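Local atomic coordinates of shikimate kinase (Aquifex aeolicus, PDB entry 2PT5), a protein that probably catalyses the ATP-dependent phosphorylation of the 3-hydroxyl group of shikimate, a magnesium-requiring step on the route to chorismate. Residues E33-Q36 / K37-L41; E125-N128 / L129-R133. One frame throughout, in Å; residues are numbered along the deposited sequence.

Interaction 1 (E33-Q36 / K37-L41); sequences EEVQ and KREGL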
ATOM      1  N   GLU A  33       6.949   1.268   7.364  1.00 33.34           N
ATOM      2  CA  GLU A  33       7.846   0.659   8.349  1.00 35.72           C
ATOM      3  C   GLU A  33       9.275   1.174   8.149  1.00 37.80           C
ATOM      4  O   GLU A  33      10.010   1.377   9.116  1.00 40.48           O
ATOM      5  CB  GLU A  33       7.795  -0.875   8.242  1.00 36.30           C
ATOM      6  CG  GLU A  33       9.082  -1.533   7.785  1.00 51.71           C
ATOM      7  CD  GLU A  33       8.860  -2.915   7.181  1.00 54.40           C
ATOM      8  OE1 GLU A  33       8.109  -3.721   7.782  1.00 46.26           O
ATOM      9  OE2 GLU A  33       9.449  -3.189   6.104  1.00 54.75           O
ATOM     10  N   GLU A  34       9.667   1.403   6.899  1.00 35.15           N
ATOM     11  CA  GLU A  34      11.010   1.907   6.619  1.00 34.10           C
ATOM     12  C   GLU A  34      11.108   3.382   7.002  1.00 36.77           C
ATOM     13  O   GLU A  34      12.126   3.835   7.521  1.00 36.26           O
ATOM     14  CB  GLU A  34      11.352   1.727   5.136  1.00 32.24           C
ATOM     15  CG  GLU A  34      11.459   0.272   4.728  1.00 34.40           C
ATOM     16  CD  GLU A  34      12.359  -0.515   5.665  1.00 39.01           C
ATOM     17  OE1 GLU A  34      13.541  -0.150   5.806  1.00 38.12           O
ATOM     18  OE2 GLU A  34      11.885  -1.497   6.270  1.00 44.89           O
ATOM     19  N   VAL A  35      10.038   4.129   6.753  1.00 36.53           N
ATOM     20  CA  VAL A  35      10.021   5.545   7.087  1.00 42.12           C
ATOM     21  C   VAL A  35      10.222   5.723   8.588  1.00 44.18           C
ATOM     22  O   VAL A  35      11.020   6.552   9.022  1.00 43.52           O
ATOM     23  CB  VAL A  35       8.691   6.201   6.676  1.00 42.30           C
ATOM     24  CG1 VAL A  35       8.590   7.601   7.284  1.00 44.89           C
ATOM     25  CG2 VAL A  35       8.602   6.266   5.151  1.00 38.84           C
ATOM     26  N   GLN A  36       9.495   4.934   9.371  1.00 46.76           N
ATOM     27  CA  GLN A  36       9.595   5.001  10.820  1.00 48.61           C
ATOM     28  C   GLN A  36      10.987   4.606  11.300  1.00 48.87           C
ATOM     29  O   GLN A  36      11.601   5.337  12.073  1.00 46.89           O
ATOM     30  CB  GLN A  36       8.537   4.103  11.460  1.00 49.82           C
ATOM     31  CG  GLN A  36       7.126   4.635  11.277  1.00 60.49           C
ATOM     32  CD  GLN A  36       6.059   3.716  11.846  1.00 61.55           C
ATOM     33  OE1 GLN A  36       5.809   2.631  11.321  1.00 60.72           O
ATOM     34  NE2 GLN A  36       5.424   4.152  12.929  1.00 65.40           N
ATOM     35  N   LYS A  37      11.486   3.461  10.835  1.00 45.29           N
ATOM     36  CA  LYS A  37      12.812   3.002  11.235  1.00 46.45           C
ATOM     37  C   LYS A  37      13.897   4.026  10.894  1.00 49.33           C
ATOM     38  O   LYS A  37      14.843   4.215  11.663  1.00 49.65           O
ATOM     39  CB  LYS A  37      13.121   1.652  10.587  1.00 47.12           C
ATOM     40  CG  LYS A  37      12.135   0.555  10.986  1.00 49.79           C
ATOM     41  CD  LYS A  37      12.631  -0.849  10.632  1.00 50.94           C
ATOM     42  CE  LYS A  37      12.907  -1.018   9.146  1.00 51.72           C
ATOM     43  NZ  LYS A  37      13.388  -2.394   8.833  1.00 53.58           N
ATOM     44  N   ARG A  38      13.756   4.702   9.757  1.00 51.05           N
ATOM     45  CA  ARG A  38      14.734   5.715   9.365  1.00 53.01           C
ATOM     46  C   ARG A  38      14.693   6.940  10.279  1.00 59.10           C
ATOM     47  O   ARG A  38      15.735   7.423  10.722  1.00 61.15           O
ATOM     48  CB  ARG A  38      14.509   6.169   7.922  1.00 47.19           C
ATOM     49  CG  ARG A  38      15.431   7.310   7.516  1.00 49.62           C
ATOM     50  CD  ARG A  38      15.269   7.702   6.062  1.00 47.65           C
ATOM     51  NE  ARG A  38      15.568   6.597   5.158  1.00 48.80           N
ATOM     52  CZ  ARG A  38      15.584   6.706   3.831  1.00 53.60           C
ATOM     53  NH1 ARG A  38      15.322   7.878   3.263  1.00 50.76           N
ATOM     54  NH2 ARG A  38      15.857   5.647   3.072  1.00 46.89           N
ATOM     55  N   GLU A  39      13.492   7.445  10.556  1.00 61.05           N
ATOM     56  CA  GLU A  39      13.324   8.616  11.413  1.00 62.51           C
ATOM     57  C   GLU A  39      13.450   8.256  12.889  1.00 64.52           C
ATOM     58  O   GLU A  39      13.680   9.124  13.731  1.00 66.20           O
ATOM     59  CB  GLU A  39      11.951   9.249  11.184  1.00 67.43           C
ATOM     60  CG  GLU A  39      11.673   9.670   9.754  1.00 71.45           C
ATOM     61  CD  GLU A  39      12.557  10.810   9.292  1.00 74.22           C
ATOM     62  OE1 GLU A  39      12.515  11.887   9.926  1.00 72.06           O
ATOM     63  OE2 GLU A  39      13.290  10.630   8.292  1.00 75.85           O
ATOM     64  N   GLY A  40      13.293   6.975  13.198  1.00 68.58           N
ATOM     65  CA  GLY A  40      13.373   6.533  14.579  1.00 67.95           C
ATOM     66  C   GLY A  40      12.145   7.003  15.332  1.00 68.08           C
ATOM     67  O   GLY A  40      12.079   6.917  16.558  1.00 69.43           O
ATOM     68  N   LEU A  41      11.167   7.506  14.587  1.00 65.96           N
ATOM     69  CA  LEU A  41       9.929   8.001  15.172  1.00 65.54           C
ATOM     70  C   LEU A  41       8.728   7.321  14.541  1.00 66.11           C
ATOM     71  O   LEU A  41       8.767   6.930  13.372  1.00 63.57           O
ATOM     72  CB  LEU A  41       9.814   9.512  14.966  1.00 66.42           C
ATOM     73  CG  LEU A  41      10.929  10.375  15.560  1.00 65.52           C
ATOM     74  CD1 LEU A  41      10.759  11.812  15.113  1.00 61.18           C
ATOM     75  CD2 LEU A  41      10.898  10.277  17.077  1.00 65.36           C
TER
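Gln36 and Gly40 meet at the C-terminal end of helix 31-39, the short helix that follows strand 28-30 in this P-loop kinase fold and is closed here by a glycine of positive phi at the C' position. Upstream of that end the backbone acceptors are served in regular alpha-helical fashion. Glu33 O receives Lys37 N at 3.1 Å, Glu34 O receives Arg38 N at 2.9 Å, and Val35 O receives Glu39 N at 3.0 Å. The pattern changes at Gln36 O, which takes two amides: Gly40 N approaches to 2.6 Å in a short, bent bond (130° at the hydrogen), and Leu41 N adds a weak one at 3.3 Å. The second link, reaching back five residues, resembles the six-to-one bond of a Schellman motif, though Gly40 N bonds to Gln36 O rather than to Lys37 O.

Glu34 and Lys37 run alongside each other, pointing the same way. The glutamate bends at its second torsion (chi2 -50°) and the lysine at its third (chi3 -59°), bringing Lys37 NZ to 3.1 Å from Glu34 OE2 in a salt bridge whose hydrogen bond is weak. The lysine's aliphatic part passes over the helix backbone on the way, its CG 2.9 Å from Glu33 O. Two further charged side chains find partners on helix 52-66: Arg38 forms a salt bridge with Glu61, and Glu39 OE1 is hydrogen-bonded to the hydroxyl of Tyr54. Val35, buried, packs on Leu58 and Val62 of the same helix and on Ile46 of helix 43-49. Beyond the glycine the chain folds back enough for a carbon donor to reach a carbonyl: the CA-H of Gln36 makes a bent contact with Leu41 O, Gln36 CA lying 3.3 Å from that oxygen.

Interaction 2 (E125-N128 / L129-R133); sequences EIKN and LFEER
The Phe130 ring meets Lys127 by its edge, with Lys127 O lying near the ring plane. Aromatic side chains gather round it: the ring stacks with Phe8, meets Phe103 edge-to-face, and touches Phe106 at an oblique angle. CG of Phe130 stands anti to the backbone N (chi1 166°), which sends the ring off the helix and into this cluster. The second pair of flat groups, the Asn128 amide and the Glu132 carboxylate, is turned 29° apart, but the amide touches a methylene: Asn128 OD1 lies 3.4 Å from Glu132 CG, while Glu132 OE2 forms a salt bridge with Lys135.

These side chains decorate the first turns of helix 127-137. Ile126 holds the N-cap position, where its main-chain oxygen accepts Phe130 N at 3.1 Å. Glu131 N then bonds to Lys127 O at 3.0 Å, and Glu132 N to Asn128 O at 2.8 Å. Next in the series, Arg133 N bonds to Leu129 O, so the same helical turns carry Arg133, which probably binds shikimate.

Lys127 and Glu131 lie side by side and point the same way. Lys127 CG rests 3.9 Å from Glu131 CD, and Glu131 CG crosses 3.0 Å from Lys127 O. The lysine bends at its last two torsions, yet NZ stops 4.4 Å from Glu131 OE1. With an alanine in place of Glu131, the Lys127 ammonium would probably lose this nearby opposite charge, and Lys127 CG the carboxylate carbon that lies against it. Beyond salt-bridge distance, the charges can probably offer each other only a diffuse attraction, whereas main-chain hydrogen bonds hold the turn.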
ATOM      1  N   GLU A 125     -16.978  11.470   7.688  1.00 55.85           N
ATOM      2  CA  GLU A 125     -15.590  11.756   8.013  1.00 56.86           C
ATOM      3  C   GLU A 125     -14.623  10.967   7.117  1.00 52.63           C
ATOM      4  O   GLU A 125     -13.488  11.396   6.908  1.00 51.54           O
ATOM      5  CB  GLU A 125     -15.328  11.390   9.477  1.00 62.45           C
ATOM      6  CG  GLU A 125     -14.282  12.246  10.186  1.00 73.90           C
ATOM      7  CD  GLU A 125     -14.861  13.544  10.716  1.00 79.26           C
ATOM      8  OE1 GLU A 125     -15.867  13.473  11.452  1.00 82.49           O
ATOM      9  OE2 GLU A 125     -14.317  14.628  10.408  1.00 82.10           O
ATOM     10  N   ILE A 126     -15.072   9.826   6.585  1.00 45.42           N
ATOM     11  CA  ILE A 126     -14.207   8.972   5.761  1.00 43.02           C
ATOM     12  C   ILE A 126     -14.796   8.357   4.483  1.00 40.56           C
ATOM     13  O   ILE A 126     -14.085   7.654   3.760  1.00 32.48           O
ATOM     14  CB  ILE A 126     -13.669   7.789   6.594  1.00 45.10           C
ATOM     15  CG1 ILE A 126     -14.824   6.855   6.950  1.00 46.63           C
ATOM     16  CG2 ILE A 126     -12.975   8.300   7.855  1.00 45.75           C
ATOM     17  CD1 ILE A 126     -14.486   5.784   7.963  1.00 51.57           C
ATOM     18  N   LYS A 127     -16.073   8.591   4.190  1.00 36.44           N
ATOM     19  CA  LYS A 127     -16.656   7.991   2.982  1.00 34.66           C
ATOM     20  C   LYS A 127     -16.080   8.568   1.691  1.00 32.91           C
ATOM     21  O   LYS A 127     -15.781   7.836   0.751  1.00 29.43           O
ATOM     22  CB  LYS A 127     -18.185   8.148   2.979  1.00 32.57           C
ATOM     23  CG  LYS A 127     -18.859   7.448   1.812  1.00 33.28           C
ATOM     24  CD  LYS A 127     -20.366   7.265   2.037  1.00 34.40           C
ATOM     25  CE  LYS A 127     -21.089   8.597   2.297  1.00 35.07           C
ATOM     26  NZ  LYS A 127     -21.053   9.522   1.124  1.00 39.15           N
ATOM     27  N   ASN A 128     -15.920   9.883   1.651  1.00 26.63           N
ATOM     28  CA  ASN A 128     -15.390  10.545   0.464  1.00 33.65           C
ATOM     29  C   ASN A 128     -13.923  10.180   0.215  1.00 33.48           C
ATOM     30  O   ASN A 128     -13.505   9.966  -0.931  1.00 29.79           O
ATOM     31  CB  ASN A 128     -15.541  12.066   0.617  1.00 36.46           C
ATOM     32  CG  ASN A 128     -15.213  12.824  -0.662  1.00 41.85           C
ATOM     33  OD1 ASN A 128     -14.052  13.108  -0.956  1.00 49.37           O
ATOM     34  ND2 ASN A 128     -16.244  13.146  -1.434  1.00 46.79           N
ATOM     35  N   LEU A 129     -13.146  10.092   1.290  1.00 31.98           N
ATOM     36  CA  LEU A 129     -11.737   9.761   1.162  1.00 31.91           C
ATOM     37  C   LEU A 129     -11.594   8.330   0.640  1.00 31.85           C
ATOM     38  O   LEU A 129     -10.767   8.053  -0.235  1.00 32.09           O
ATOM     39  CB  LEU A 129     -11.030   9.931   2.517  1.00 37.05           C
ATOM     40  CG  LEU A 129      -9.499  10.020   2.496  1.00 43.61           C
ATOM     41  CD1 LEU A 129      -9.054  11.092   1.503  1.00 41.07           C
ATOM     42  CD2 LEU A 129      -8.981  10.345   3.890  1.00 48.23           C
ATOM     43  N   PHE A 130     -12.408   7.422   1.165  1.00 28.81           N
ATOM     44  CA  PHE A 130     -12.373   6.037   0.716  1.00 27.39           C
ATOM     45  C   PHE A 130     -12.727   5.969  -0.766  1.00 30.22           C
ATOM     46  O   PHE A 130     -12.044   5.306  -1.544  1.00 32.77           O
ATOM     47  CB  PHE A 130     -13.357   5.181   1.520  1.00 27.20           C
ATOM     48  CG  PHE A 130     -13.620   3.831   0.910  1.00 29.32           C
ATOM     49  CD1 PHE A 130     -14.489   3.696  -0.168  1.00 31.99           C
ATOM     50  CD2 PHE A 130     -12.977   2.697   1.392  1.00 31.73           C
ATOM     51  CE1 PHE A 130     -14.717   2.452  -0.761  1.00 34.94           C
ATOM     52  CE2 PHE A 130     -13.196   1.449   0.805  1.00 32.96           C
ATOM     53  CZ  PHE A 130     -14.068   1.327  -0.273  1.00 33.90           C
ATOM     54  N   GLU A 131     -13.815   6.635  -1.152  1.00 26.86           N
ATOM     55  CA  GLU A 131     -14.235   6.643  -2.555  1.00 27.59           C
ATOM     56  C   GLU A 131     -13.167   7.273  -3.451  1.00 30.59           C
ATOM     57  O   GLU A 131     -12.863   6.748  -4.524  1.00 30.97           O
ATOM     58  CB  GLU A 131     -15.547   7.429  -2.716  1.00 28.05           C
ATOM     59  CG  GLU A 131     -16.696   6.878  -1.887  1.00 29.37           C
ATOM     60  CD  GLU A 131     -17.960   7.723  -1.974  1.00 35.43           C
ATOM     61  OE1 GLU A 131     -17.865   8.964  -1.890  1.00 37.86           O
ATOM     62  OE2 GLU A 131     -19.052   7.145  -2.112  1.00 32.14           O
ATOM     63  N   GLU A 132     -12.596   8.399  -3.021  1.00 28.45           N
ATOM     64  CA  GLU A 132     -11.592   9.074  -3.851  1.00 34.00           C
ATOM     65  C   GLU A 132     -10.252   8.353  -3.946  1.00 33.03           C
ATOM     66  O   GLU A 132      -9.671   8.269  -5.028  1.00 35.23           O
ATOM     67  CB  GLU A 132     -11.370  10.519  -3.375  1.00 34.82           C
ATOM     68  CG  GLU A 132     -12.586  11.433  -3.580  1.00 35.70           C
ATOM     69  CD  GLU A 132     -13.115  11.387  -5.003  1.00 35.09           C
ATOM     70  OE1 GLU A 132     -12.304  11.486  -5.952  1.00 39.94           O
ATOM     71  OE2 GLU A 132     -14.344  11.250  -5.177  1.00 41.32           O
ATOM     72  N   ARG A 133      -9.750   7.839  -2.829  1.00 28.99           N
ATOM     73  CA  ARG A 133      -8.485   7.120  -2.879  1.00 27.10           C
ATOM     74  C   ARG A 133      -8.665   5.866  -3.742  1.00 30.92           C
ATOM     75  O   ARG A 133      -7.783   5.520  -4.527  1.00 31.95           O
ATOM     76  CB  ARG A 133      -7.998   6.734  -1.466  1.00 26.75           C
ATOM     77  CG  ARG A 133      -7.478   7.914  -0.629  1.00 28.49           C
ATOM     78  CD  ARG A 133      -6.762   7.456   0.653  1.00 32.59           C
ATOM     79  NE  ARG A 133      -5.949   8.531   1.226  1.00 29.90           N
ATOM     80  CZ  ARG A 133      -5.198   8.419   2.321  1.00 30.38           C
ATOM     81  NH1 ARG A 133      -5.139   7.278   2.990  1.00 26.94           N
ATOM     82  NH2 ARG A 133      -4.503   9.451   2.751  1.00 31.78           N
TER

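Overall arrangement
Both contacts are local, at the C-terminal end of helix 31-39 and the N-terminal end of helix 127-137, and they do not touch: their centres are 27 Å apart and their nearest atoms about 14 Å. In interaction 1, the side chain of Glu33 comes about 5 Å from that of Ser14, a predicted magnesium ligand, and the Gln36 side chain lies about 5 Å from that of Asp32, predicted to bind substrate. Interaction 2 contains Arg133, another predicted substrate residue, and its Phe130 side chain is about 7 Å from that of Cys10, a predicted ATP-binding residue that is disulfide-bonded to Cys110 in this structure. Two separate helices thus probably border the nucleotide and shikimate sites.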